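Local coordinates for protein tubulin-specific chaperone, putative (Trypanosoma brucei, PDB 4B6M) that probably binds alpha-tubulin as a tubulin-folding cofactor and may also associate with microtubule plus ends, this chain being its CAP-Gly domain, at residues Cys12-Gly17 / Val40-Pro45. Sequence-based numbering, arbitrary orientation.
Sequences CLCRPG and VEFDEP
Inside the strongly bent antiparallel sheet of the CAP-Gly domain, C12 and C14 of strand 11-14 meet V40 and F42 of strand 36-42 in the hydrophobic core. Strand 19-26 lies between these two in the sheet, and the sheet curls so far that the segments 12-14 and 40-42 run almost at right angles, at 88°, with their axes 9.3 Å apart. Only side chains therefore bridge the gap. With CG1 anti to the backbone N (chi1 173°), V40 turns both methyls toward the thiols: CG2 is shared, 4.0 Å from SG of C14 and 4.1 Å from SG of C12, while CG1 also meets SG of C12. Such β-branching suits a strand. C14 holds SG beside its own backbone N (chi1 -61°), which brings the sulfur to V40 CG2 and within 3.9 Å of F42 CE1. That sulfur lies 5.1 Å from the ring centroid, an oblique sulfur-aromatic contact. CB of C14 sits at the ring edge, near its plane. The flat ring of F42 suits this corner by offering that edge to C14 and a face to V40, whose CG1 lies 3.7 Å above the ring plane, displaced toward the rim. L69 of strand 66-69 touches both C14 and F42. Cysteine is small enough to fit between the crossing strands, and its weakly polar thiol costs little to bury. Cohesion across this contact thus comes from dispersion and the hydrophobic effect.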
loop_
_atom_site.group_PDB
_atom_site.type_symbol
_atom_site.label_atom_id
_atom_site.label_comp_id
_atom_site.label_asym_id
_atom_site.label_seq_id
_atom_site.Cartn_x
_atom_site.Cartn_y
_atom_site.Cartn_z
ATOM N N CYS A 12 0.762 -4.923 7.128
ATOM C CA CYS A 12 1.729 -3.859 7.387
ATOM C C CYS A 12 1.186 -2.663 8.144
ATOM O O CYS A 12 -0.029 -2.414 8.153
ATOM C CB CYS A 12 2.385 -3.432 6.057
ATOM S SG CYS A 12 1.214 -2.738 4.837
ATOM N N LEU A 13 2.097 -1.932 8.778
ATOM C CA LEU A 13 1.837 -0.600 9.275
ATOM C C LEU A 13 2.731 0.309 8.475
ATOM O O LEU A 13 3.934 0.038 8.340
ATOM C CB LEU A 13 2.218 -0.452 10.756
ATOM C CG LEU A 13 1.331 -1.085 11.827
ATOM C CD1 LEU A 13 1.982 -0.874 13.202
ATOM C CD2 LEU A 13 -0.078 -0.527 11.821
ATOM N N CYS A 14 2.148 1.379 7.974
ATOM C CA CYS A 14 2.816 2.280 7.043
ATOM C C CYS A 14 2.913 3.692 7.570
ATOM O O CYS A 14 1.943 4.250 8.077
ATOM C CB CYS A 14 2.035 2.343 5.735
ATOM S SG CYS A 14 1.893 0.776 4.882
ATOM N N ARG A 15 4.086 4.303 7.401
ATOM C CA ARG A 15 4.252 5.724 7.653
ATOM C C ARG A 15 3.625 6.574 6.551
ATOM O O ARG A 15 3.487 6.061 5.429
ATOM C CB ARG A 15 5.754 6.052 7.715
ATOM C CG ARG A 15 6.433 5.486 8.937
ATOM C CD ARG A 15 7.767 6.170 9.136
ATOM N NE ARG A 15 8.703 5.705 8.130
ATOM C CZ ARG A 15 9.875 6.283 7.866
ATOM N NH1 ARG A 15 10.290 7.346 8.552
ATOM N NH2 ARG A 15 10.653 5.763 6.927
ATOM N N PRO A 16 3.268 7.843 6.859
ATOM C CA PRO A 16 3.325 8.297 8.241
ATOM C C PRO A 16 2.098 7.839 9.010
ATOM O O PRO A 16 1.073 7.535 8.406
ATOM C CB PRO A 16 3.296 9.817 8.119
ATOM C CG PRO A 16 2.501 10.066 6.909
ATOM C CD PRO A 16 2.871 8.950 5.957
ATOM N N GLY A 17 2.223 7.777 10.327
ATOM C CA GLY A 17 1.056 7.645 11.203
ATOM C C GLY A 17 0.463 6.266 11.446
ATOM O O GLY A 17 -0.718 6.164 11.814
ATOM N N VAL A 40 -0.361 -0.492 -1.379
ATOM C CA VAL A 40 -1.015 -0.939 -0.140
ATOM C C VAL A 40 -2.499 -0.628 -0.191
ATOM O O VAL A 40 -2.898 0.460 -0.624
ATOM C CB VAL A 40 -0.387 -0.267 1.106
ATOM C CG1 VAL A 40 -1.180 -0.608 2.360
ATOM C CG2 VAL A 40 1.064 -0.681 1.279
ATOM N N GLU A 41 -3.324 -1.583 0.249
ATOM C CA GLU A 41 -4.722 -1.292 0.508
ATOM C C GLU A 41 -4.906 -1.152 2.011
ATOM O O GLU A 41 -4.711 -2.112 2.786
ATOM C CB GLU A 41 -5.624 -2.396 -0.028
ATOM C CG GLU A 41 -7.079 -2.132 0.274
ATOM C CD GLU A 41 -7.995 -3.207 -0.277
ATOM O OE1 GLU A 41 -7.500 -4.147 -0.942
ATOM O OE2 GLU A 41 -9.199 -3.104 -0.021
ATOM N N PHE A 42 -5.281 0.044 2.433
ATOM C CA PHE A 42 -5.484 0.315 3.844
ATOM C C PHE A 42 -6.825 -0.194 4.330
ATOM O O PHE A 42 -7.779 -0.334 3.548
ATOM C CB PHE A 42 -5.323 1.809 4.115
ATOM C CG PHE A 42 -3.948 2.311 3.803
ATOM C CD1 PHE A 42 -2.904 2.025 4.671
ATOM C CD2 PHE A 42 -3.679 3.022 2.634
ATOM C CE1 PHE A 42 -1.617 2.443 4.395
ATOM C CE2 PHE A 42 -2.388 3.468 2.361
ATOM C CZ PHE A 42 -1.350 3.165 3.240
ATOM N N ASP A 43 -6.882 -0.480 5.632
ATOM C CA ASP A 43 -8.121 -0.895 6.245
ATOM C C ASP A 43 -9.119 0.248 6.337
ATOM O O ASP A 43 -10.331 0.030 6.188
ATOM C CB ASP A 43 -7.856 -1.438 7.638
ATOM C CG ASP A 43 -7.139 -2.771 7.634
ATOM O OD1 ASP A 43 -6.736 -3.284 6.571
ATOM O OD2 ASP A 43 -6.944 -3.316 8.744
ATOM N N GLU A 44 -8.602 1.455 6.560
ATOM C CA GLU A 44 -9.359 2.679 6.754
ATOM C C GLU A 44 -9.072 3.614 5.573
ATOM O O GLU A 44 -8.072 3.437 4.873
ATOM C CB GLU A 44 -8.964 3.313 8.093
ATOM C CG GLU A 44 -9.196 2.302 9.215
ATOM C CD GLU A 44 -9.240 2.856 10.637
ATOM O OE1 GLU A 44 -9.348 4.073 10.825
ATOM O OE2 GLU A 44 -9.221 2.023 11.571
ATOM N N PRO A 45 -9.948 4.587 5.338
ATOM C CA PRO A 45 -9.762 5.393 4.129
ATOM C C PRO A 45 -8.712 6.510 4.302
ATOM O O PRO A 45 -9.003 7.712 4.205
ATOM C CB PRO A 45 -11.177 5.910 3.830
ATOM C CG PRO A 45 -11.858 5.888 5.171
ATOM C CD PRO A 45 -11.315 4.686 5.872
#